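Long-range contacts in uncharacterized protein Dfer_1899 (Dyadobacter fermentans, PDB 5HX0), which is of unknown function but folds as a six-bladed, sialidase-like beta-propeller, and so may bind or act on sugars: residues R209-E214 with E265-E270; V356-G361 with Y383-P388. One frame throughout, in Å; residues are numbered along the deposited sequence.

Six antiparallel sheets succeed one another round the ring of this propeller, and the two contacts come in series along the chain, each joining neighbouring blades. Interaction 1 closes first: 209-214 leads into the sheet of strands 213-214 to 250-256, and 265-270 lies on strand 262-270, first of the next sheet, so the loop closed spans one blade near the middle of the ring. Interaction 2 joins outermost strand 354-358 and the chain that follows to 383-388, closing a short loop across the step into the next blade, with strand 367-375 and most of 378-385 inside it. The contacts neither nest nor cross; the centres of interactions 1 and 2 lie 23 Å apart.

Interaction 1: residues R209-E214 with E265-E270; sequences RGAMYE and EASVYE
Arg-209 runs beside Glu-265: its carbonyl O takes the N-H of Ala-266 at 3.2 Å in a clearly bent bond, while its CB lies against the carboxylate end of Glu-265. The two charged groups do not meet here. Arg-209 NH1 goes to the carbonyl O of Pro-369, and Glu-265 is held by Arg-281 and Tyr-368. At Gly-210, which has no side chain, the backbones come close enough for CA to make a C-H...O contact of 3.2 Å with Ala-266 O. Ala-211 is gripped at both ends of its backbone. Its N-H points almost straight at Ser-267 OG (2.9 Å, 175°), which also bonds to the carbonyl O of Met-314, and its O receives Val-268 N at 3.0 Å. A water reaches the same oxygen and Ala-266 O. Beyond Met-212, which turns away onto Trp-222 and Trp-249, comes Tyr-213. With CG anti to its backbone N (chi1 -167°), the ring lies across the backbone of the second strand, Glu-270 N 3.6 Å above the ring centre. Tyr-269 runs alongside, its CD1 3.5 Å from Tyr-213 CE2 and the two ring planes 67° apart; its hydroxyl bonds to Arg-318. A second water joins Tyr-213 OH to Glu-270 OE1, which also accepts the N-H of Lys-216. The segments run nearly parallel yet belong to different antiparallel sheets: the run leading into the innermost strand of one blade meets the innermost strand of the next, around the axis of a beta-propeller.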
ATOM      1  N   ARG A 209       4.517 -12.459 -16.135  1.00 12.77           N
ATOM      2  CA  ARG A 209       4.234 -13.474 -15.132  1.00 14.73           C
ATOM      3  C   ARG A 209       4.924 -14.755 -15.577  1.00 19.75           C
ATOM      4  O   ARG A 209       4.738 -15.195 -16.717  1.00 13.92           O
ATOM      5  CB  ARG A 209       2.728 -13.717 -14.934  1.00 12.57           C
ATOM      6  CG  ARG A 209       2.407 -14.710 -13.770  1.00 12.29           C
ATOM      7  CD  ARG A 209       2.564 -16.204 -14.189  1.00 13.26           C
ATOM      8  NE  ARG A 209       2.211 -17.124 -13.108  1.00 12.91           N
ATOM      9  CZ  ARG A 209       2.376 -18.444 -13.152  1.00 13.10           C
ATOM     10  NH1 ARG A 209       1.977 -19.187 -12.116  1.00  9.56           N
ATOM     11  NH2 ARG A 209       2.955 -19.030 -14.210  1.00 12.28           N
ATOM     12  N   GLY A 210       5.685 -15.357 -14.676  1.00 13.95           N
ATOM     13  CA  GLY A 210       6.384 -16.600 -14.966  1.00 15.48           C
ATOM     14  C   GLY A 210       7.633 -16.707 -14.120  1.00 17.07           C
ATOM     15  O   GLY A 210       8.087 -15.739 -13.514  1.00 14.08           O
ATOM     16  N   ALA A 211       8.186 -17.919 -14.079  1.00 12.86           N
ATOM     17  CA  ALA A 211       9.380 -18.168 -13.287  1.00 13.00           C
ATOM     18  C   ALA A 211      10.637 -17.736 -14.036  1.00 17.02           C
ATOM     19  O   ALA A 211      10.797 -18.019 -15.235  1.00 14.64           O
ATOM     20  CB  ALA A 211       9.487 -19.651 -12.915  1.00 12.00           C
HETATM   21  N   MSE A 212      11.521 -17.043 -13.317  1.00 14.22           N
HETATM   22  CA  MSE A 212      12.902 -16.847 -13.723  1.00 12.91           C
HETATM   23  C   MSE A 212      13.648 -18.125 -13.403  1.00 14.08           C
HETATM   24  O   MSE A 212      13.096 -19.003 -12.743  1.00 12.23           O
HETATM   25  CB  MSE A 212      13.536 -15.670 -12.973  1.00 11.04           C
HETATM   26  CG  MSE A 212      12.819 -14.362 -13.156  1.00 12.31           C
HETATM   27 SE   MSE A 212      13.648 -13.038 -11.981  0.77 19.74          SE
HETATM   28  CE  MSE A 212      12.768 -11.434 -12.620  1.00 18.47           C
ATOM     29  N   TYR A 213      14.910 -18.236 -13.832  1.00 14.95           N
ATOM     30  CA  TYR A 213      15.694 -19.413 -13.474  1.00 15.62           C
ATOM     31  C   TYR A 213      17.150 -18.999 -13.295  1.00 14.50           C
ATOM     32  O   TYR A 213      17.690 -18.221 -14.087  1.00 14.76           O
ATOM     33  CB  TYR A 213      15.545 -20.523 -14.534  1.00 14.89           C
ATOM     34  CG  TYR A 213      16.068 -21.866 -14.078  1.00 14.70           C
ATOM     35  CD1 TYR A 213      17.405 -22.217 -14.282  1.00 18.04           C
ATOM     36  CD2 TYR A 213      15.240 -22.770 -13.427  1.00 22.36           C
ATOM     37  CE1 TYR A 213      17.891 -23.433 -13.856  1.00 22.96           C
ATOM     38  CE2 TYR A 213      15.718 -24.002 -13.000  1.00 21.68           C
ATOM     39  CZ  TYR A 213      17.043 -24.319 -13.213  1.00 28.04           C
ATOM     40  OH  TYR A 213      17.542 -25.528 -12.797  1.00 35.15           O
ATOM     41  N   GLU A 214      17.771 -19.485 -12.228  1.00 10.21           N
ATOM     42  CA  GLU A 214      19.187 -19.215 -11.995  1.00 12.55           C
ATOM     43  C   GLU A 214      19.988 -20.305 -12.710  1.00 12.03           C
ATOM     44  O   GLU A 214      19.946 -21.470 -12.318  1.00 15.46           O
ATOM     45  CB  GLU A 214      19.483 -19.172 -10.495  1.00 13.14           C
ATOM     46  CG  GLU A 214      20.941 -18.794 -10.180  1.00 16.43           C
ATOM     47  CD  GLU A 214      21.275 -18.871  -8.687  1.00 18.25           C
ATOM     48  OE1 GLU A 214      20.474 -19.426  -7.899  1.00 14.90           O
ATOM     49  OE2 GLU A 214      22.355 -18.374  -8.309  1.00 18.08           O
ATOM     50  N   GLU A 265       2.681 -14.819 -21.176  1.00 11.35           N
ATOM     51  CA  GLU A 265       3.227 -15.343 -19.916  1.00 10.72           C
ATOM     52  C   GLU A 265       4.131 -16.551 -20.170  1.00 14.56           C
ATOM     53  O   GLU A 265       3.762 -17.470 -20.905  1.00 17.98           O
ATOM     54  CB  GLU A 265       2.074 -15.710 -18.982  1.00 12.05           C
ATOM     55  CG  GLU A 265       1.325 -14.480 -18.607  1.00 12.33           C
ATOM     56  CD  GLU A 265       0.068 -14.757 -17.827  1.00 20.17           C
ATOM     57  OE1 GLU A 265      -0.427 -15.907 -17.827  1.00 16.97           O
ATOM     58  OE2 GLU A 265      -0.437 -13.805 -17.217  1.00 16.76           O
ATOM     59  N   ALA A 266       5.323 -16.543 -19.578  1.00 13.91           N
ATOM     60  CA  ALA A 266       6.334 -17.546 -19.898  1.00 12.53           C
ATOM     61  C   ALA A 266       7.144 -17.868 -18.658  1.00 17.81           C
ATOM     62  O   ALA A 266       7.570 -16.952 -17.947  1.00 13.43           O
ATOM     63  CB  ALA A 266       7.268 -17.038 -21.005  1.00 13.41           C
ATOM     64  N   SER A 267       7.362 -19.157 -18.404  1.00 14.93           N
ATOM     65  CA  SER A 267       8.324 -19.608 -17.399  1.00 15.98           C
ATOM     66  C   SER A 267       9.541 -20.190 -18.100  1.00 19.58           C
ATOM     67  O   SER A 267       9.403 -20.892 -19.105  1.00 15.66           O
ATOM     68  CB  SER A 267       7.705 -20.656 -16.469  1.00 11.94           C
ATOM     69  OG  SER A 267       6.851 -20.037 -15.504  1.00 13.98           O
ATOM     70  N   VAL A 268      10.727 -19.918 -17.573  1.00 15.82           N
ATOM     71  CA  VAL A 268      11.955 -20.349 -18.224  1.00 14.49           C
ATOM     72  C   VAL A 268      12.630 -21.387 -17.339  1.00 15.03           C
ATOM     73  O   VAL A 268      12.406 -21.436 -16.123  1.00 15.73           O
ATOM     74  CB  VAL A 268      12.889 -19.157 -18.546  1.00 14.93           C
ATOM     75  CG1 VAL A 268      13.528 -18.555 -17.263  1.00 10.49           C
ATOM     76  CG2 VAL A 268      13.945 -19.565 -19.600  1.00 17.31           C
ATOM     77  N   TYR A 269      13.444 -22.240 -17.963  1.00 14.45           N
ATOM     78  CA  TYR A 269      14.054 -23.370 -17.274  1.00 15.04           C
ATOM     79  C   TYR A 269      15.370 -23.727 -17.965  1.00 15.55           C
ATOM     80  O   TYR A 269      15.481 -23.620 -19.187  1.00 20.45           O
ATOM     81  CB  TYR A 269      13.065 -24.561 -17.270  1.00 13.74           C
ATOM     82  CG  TYR A 269      13.582 -25.780 -16.551  1.00 19.34           C
ATOM     83  CD1 TYR A 269      13.586 -25.827 -15.165  1.00 15.82           C
ATOM     84  CD2 TYR A 269      14.062 -26.884 -17.260  1.00 16.70           C
ATOM     85  CE1 TYR A 269      14.080 -26.936 -14.487  1.00 23.52           C
ATOM     86  CE2 TYR A 269      14.552 -28.016 -16.588  1.00 13.64           C
ATOM     87  CZ  TYR A 269      14.560 -28.018 -15.192  1.00 19.05           C
ATOM     88  OH  TYR A 269      15.042 -29.091 -14.474  1.00 19.48           O
ATOM     89  N   GLU A 270      16.371 -24.130 -17.187  1.00 15.75           N
ATOM     90  CA  GLU A 270      17.622 -24.632 -17.744  1.00 16.03           C
ATOM     91  C   GLU A 270      17.748 -26.103 -17.401  1.00 19.39           C
ATOM     92  O   GLU A 270      17.620 -26.480 -16.228  1.00 18.68           O
ATOM     93  CB  GLU A 270      18.825 -23.866 -17.199  1.00 19.03           C
ATOM     94  CG  GLU A 270      20.140 -24.196 -17.907  1.00 26.41           C
ATOM     95  CD  GLU A 270      21.312 -23.539 -17.201  1.00 32.01           C
ATOM     96  OE1 GLU A 270      21.688 -24.011 -16.104  1.00 28.32           O
ATOM     97  OE2 GLU A 270      21.813 -22.516 -17.705  1.00 31.42           O
TER
HETATM   98  O   HOH W   1      10.618 -16.215 -17.381  1.00 16.14           O
HETATM   99  O   HOH W   2      20.492 -25.739 -14.107  1.00 37.59           O

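Interaction 2: residues V356-G361 with Y383-P388; sequences VLRTDG and YYFNVP
CG of Arg-358 stands beside its backbone N, anti to the carbonyl carbon, and two bends (chi2 -71°, chi3 -69°) curl the chain back over the Phe-385 ring and carry the guanidinium to Tyr-383. CB meets the CZ-CE1 side of the Phe-385 ring from beyond its rim, 3.7 Å from each atom. Farther along, Arg-358 CZ lies over a face, 4.1 Å from the centroid of Phe-385 and displaced toward the rim, a cation-pi contact in which the two planes are inclined by 43°. NH2 comes nearest, 3.4 Å from Phe-385 CE2. At the edge of the guanidinium, NH1 reaches Tyr-383 OH at 3.0 Å, the hydroxyl lying somewhat out of the guanidinium plane; that hydroxyl also bonds to Ser-397 OG. CG and CD of the arginine pack beside the same oxygen, and the ring of Tyr-383 stands nearly upright to the guanidinium.

The arginine belongs to a classic beta bulge, Leu-357 and Arg-358 both facing Ile-337, on the outermost strand, 354-358, of one propeller blade, while Tyr-383 and Phe-385 come from strand 378-385, second from the axis in the next, so the side chains bridge the seam between blades.

Asp-360 fixes the rotation of the guanidinium. NE gives a nearly straight bond to Asp-360 OD1 at 2.8 Å and NH2 one to OD2, a side-on salt bridge in which both oxygens use their syn lone pairs. This pairing would probably moderate the charge presented to the ring. OD1 also touches Phe-385 CZ, and OD2 lies against Val-387 CG1. Where the chain turns on, Gly-361 N approaches Phe-385 CZ, and Gly-361 CA makes a C-H...O contact of 3.3 Å with Asn-386 O.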
ATOM      1  N   VAL A 356      -4.409 -34.677 -13.305  1.00 13.75           N
ATOM      2  CA  VAL A 356      -5.509 -33.729 -13.117  1.00 20.00           C
ATOM      3  C   VAL A 356      -5.639 -33.448 -11.626  1.00 18.82           C
ATOM      4  O   VAL A 356      -6.021 -34.331 -10.851  1.00 18.39           O
ATOM      5  CB  VAL A 356      -6.825 -34.240 -13.726  1.00 21.63           C
ATOM      6  CG1 VAL A 356      -7.914 -33.182 -13.569  1.00 20.68           C
ATOM      7  CG2 VAL A 356      -6.635 -34.563 -15.225  1.00 18.64           C
ATOM      8  N   LEU A 357      -5.330 -32.214 -11.207  1.00 17.36           N
ATOM      9  CA  LEU A 357      -5.335 -31.914  -9.773  1.00 15.28           C
ATOM     10  C   LEU A 357      -6.678 -31.374  -9.272  1.00 17.94           C
ATOM     11  O   LEU A 357      -7.076 -31.664  -8.138  1.00 15.06           O
ATOM     12  CB  LEU A 357      -4.222 -30.911  -9.429  1.00 13.27           C
ATOM     13  CG  LEU A 357      -2.791 -31.358  -9.744  1.00 18.77           C
ATOM     14  CD1 LEU A 357      -1.807 -30.243  -9.439  1.00 19.98           C
ATOM     15  CD2 LEU A 357      -2.432 -32.625  -8.959  1.00 25.95           C
ATOM     16  N   ARG A 358      -7.381 -30.580 -10.074  1.00 13.16           N
ATOM     17  CA  ARG A 358      -8.650 -29.984  -9.660  1.00 14.33           C
ATOM     18  C   ARG A 358      -9.578 -29.946 -10.858  1.00 15.19           C
ATOM     19  O   ARG A 358      -9.146 -29.627 -11.969  1.00 20.95           O
ATOM     20  CB  ARG A 358      -8.501 -28.536  -9.116  1.00 11.43           C
ATOM     21  CG  ARG A 358      -7.618 -28.363  -7.890  1.00 16.48           C
ATOM     22  CD  ARG A 358      -8.270 -28.944  -6.639  1.00 16.14           C
ATOM     23  NE  ARG A 358      -9.437 -28.217  -6.151  1.00 16.97           N
ATOM     24  CZ  ARG A 358      -9.419 -27.398  -5.099  1.00 17.84           C
ATOM     25  NH1 ARG A 358      -8.289 -27.175  -4.436  1.00 16.70           N
ATOM     26  NH2 ARG A 358     -10.530 -26.813  -4.701  1.00 17.31           N
ATOM     27  N   THR A 359     -10.852 -30.269 -10.625  1.00 15.71           N
ATOM     28  CA  THR A 359     -11.893 -30.166 -11.641  1.00 14.35           C
ATOM     29  C   THR A 359     -13.094 -29.368 -11.155  1.00 22.29           C
ATOM     30  O   THR A 359     -14.091 -29.274 -11.885  1.00 22.22           O
ATOM     31  CB  THR A 359     -12.382 -31.565 -12.077  1.00 21.66           C
ATOM     32  OG1 THR A 359     -12.860 -32.270 -10.928  1.00 18.83           O
ATOM     33  CG2 THR A 359     -11.250 -32.376 -12.704  1.00 19.69           C
ATOM     34  N   ASP A 360     -13.034 -28.799  -9.946  1.00 18.55           N
ATOM     35  CA  ASP A 360     -14.198 -28.229  -9.273  1.00 19.36           C
ATOM     36  C   ASP A 360     -14.259 -26.705  -9.347  1.00 18.89           C
ATOM     37  O   ASP A 360     -14.933 -26.076  -8.517  1.00 17.43           O
ATOM     38  CB  ASP A 360     -14.224 -28.679  -7.807  1.00 21.74           C
ATOM     39  CG  ASP A 360     -12.932 -28.330  -7.046  1.00 23.87           C
ATOM     40  OD1 ASP A 360     -11.830 -28.409  -7.637  1.00 20.49           O
ATOM     41  OD2 ASP A 360     -13.023 -27.985  -5.845  1.00 21.31           O
ATOM     42  N   GLY A 361     -13.573 -26.087 -10.306  1.00 16.31           N
ATOM     43  CA  GLY A 361     -13.567 -24.629 -10.363  1.00 15.19           C
ATOM     44  C   GLY A 361     -14.926 -24.068 -10.749  1.00 22.28           C
ATOM     45  O   GLY A 361     -15.679 -24.672 -11.517  1.00 22.92           O
ATOM     46  N   TYR A 383      -1.835 -22.479  -6.299  1.00  8.90           N
ATOM     47  CA  TYR A 383      -2.575 -21.831  -7.380  1.00  7.56           C
ATOM     48  C   TYR A 383      -3.608 -20.936  -6.717  1.00 11.71           C
ATOM     49  O   TYR A 383      -3.767 -20.964  -5.496  1.00 12.01           O
ATOM     50  CB  TYR A 383      -3.241 -22.844  -8.336  1.00  7.93           C
ATOM     51  CG  TYR A 383      -3.862 -24.034  -7.635  1.00 12.28           C
ATOM     52  CD1 TYR A 383      -5.161 -23.970  -7.120  1.00 13.11           C
ATOM     53  CD2 TYR A 383      -3.139 -25.221  -7.466  1.00 17.24           C
ATOM     54  CE1 TYR A 383      -5.726 -25.064  -6.467  1.00 13.16           C
ATOM     55  CE2 TYR A 383      -3.709 -26.322  -6.821  1.00 15.11           C
ATOM     56  CZ  TYR A 383      -4.991 -26.225  -6.317  1.00 12.99           C
ATOM     57  OH  TYR A 383      -5.542 -27.305  -5.674  1.00 15.21           O
ATOM     58  N   TYR A 384      -4.284 -20.104  -7.512  1.00  7.06           N
ATOM     59  CA  TYR A 384      -5.468 -19.465  -6.965  1.00  9.34           C
ATOM     60  C   TYR A 384      -6.694 -20.119  -7.583  1.00 16.12           C
ATOM     61  O   TYR A 384      -6.613 -20.833  -8.596  1.00 10.25           O
ATOM     62  CB  TYR A 384      -5.468 -17.925  -7.132  1.00  9.09           C
ATOM     63  CG  TYR A 384      -5.943 -17.371  -8.471  1.00  9.22           C
ATOM     64  CD1 TYR A 384      -5.138 -17.456  -9.601  1.00 12.21           C
ATOM     65  CD2 TYR A 384      -7.181 -16.709  -8.585  1.00  7.61           C
ATOM     66  CE1 TYR A 384      -5.555 -16.922 -10.842  1.00 13.57           C
ATOM     67  CE2 TYR A 384      -7.612 -16.177  -9.830  1.00 10.51           C
ATOM     68  CZ  TYR A 384      -6.779 -16.289 -10.951  1.00 10.40           C
ATOM     69  OH  TYR A 384      -7.174 -15.777 -12.188  1.00 13.34           O
ATOM     70  N   PHE A 385      -7.822 -19.955  -6.899  1.00 12.13           N
ATOM     71  CA  PHE A 385      -8.944 -20.840  -7.174  1.00 14.38           C
ATOM     72  C   PHE A 385     -10.243 -20.164  -6.770  1.00 14.01           C
ATOM     73  O   PHE A 385     -10.254 -19.173  -6.036  1.00 13.02           O
ATOM     74  CB  PHE A 385      -8.798 -22.181  -6.435  1.00 10.54           C
ATOM     75  CG  PHE A 385      -9.392 -23.335  -7.186  1.00 15.20           C
ATOM     76  CD1 PHE A 385      -8.772 -23.809  -8.330  1.00 11.75           C
ATOM     77  CD2 PHE A 385     -10.573 -23.941  -6.752  1.00 14.87           C
ATOM     78  CE1 PHE A 385      -9.306 -24.879  -9.048  1.00 12.68           C
ATOM     79  CE2 PHE A 385     -11.128 -24.993  -7.450  1.00 16.94           C
ATOM     80  CZ  PHE A 385     -10.504 -25.470  -8.608  1.00 14.76           C
ATOM     81  N   ASN A 386     -11.343 -20.709  -7.283  1.00 13.46           N
ATOM     82  CA  ASN A 386     -12.676 -20.371  -6.811  1.00 10.84           C
ATOM     83  C   ASN A 386     -13.559 -21.583  -7.067  1.00 11.97           C
ATOM     84  O   ASN A 386     -13.388 -22.285  -8.071  1.00 16.51           O
ATOM     85  CB  ASN A 386     -13.295 -19.141  -7.493  1.00  9.58           C
ATOM     86  CG  ASN A 386     -13.732 -19.425  -8.921  1.00 18.47           C
ATOM     87  OD1 ASN A 386     -14.875 -19.822  -9.164  1.00 18.97           O
ATOM     88  ND2 ASN A 386     -12.806 -19.254  -9.880  1.00 13.63           N
ATOM     89  N   VAL A 387     -14.473 -21.826  -6.135  1.00 15.83           N
ATOM     90  CA  VAL A 387     -15.559 -22.793  -6.297  1.00 13.11           C
ATOM     91  C   VAL A 387     -16.851 -22.002  -6.510  1.00 18.85           C
ATOM     92  O   VAL A 387     -16.867 -20.784  -6.273  1.00 18.15           O
ATOM     93  CB  VAL A 387     -15.647 -23.731  -5.079  1.00 15.05           C
ATOM     94  CG1 VAL A 387     -14.395 -24.560  -4.944  1.00 20.20           C
ATOM     95  CG2 VAL A 387     -15.908 -22.947  -3.800  1.00 14.54           C
ATOM     96  N   PRO A 388     -17.946 -22.622  -6.968  1.00 23.06           N
ATOM     97  CA  PRO A 388     -19.177 -21.850  -7.221  1.00 25.47           C
ATOM     98  C   PRO A 388     -19.629 -21.062  -6.001  1.00 20.24           C
ATOM     99  O   PRO A 388     -19.663 -21.575  -4.878  1.00 24.05           O
ATOM    100  CB  PRO A 388     -20.198 -22.926  -7.613  1.00 28.59           C
ATOM    101  CG  PRO A 388     -19.368 -24.004  -8.235  1.00 24.64           C
ATOM    102  CD  PRO A 388     -18.043 -24.000  -7.475  1.00 20.60           C
TER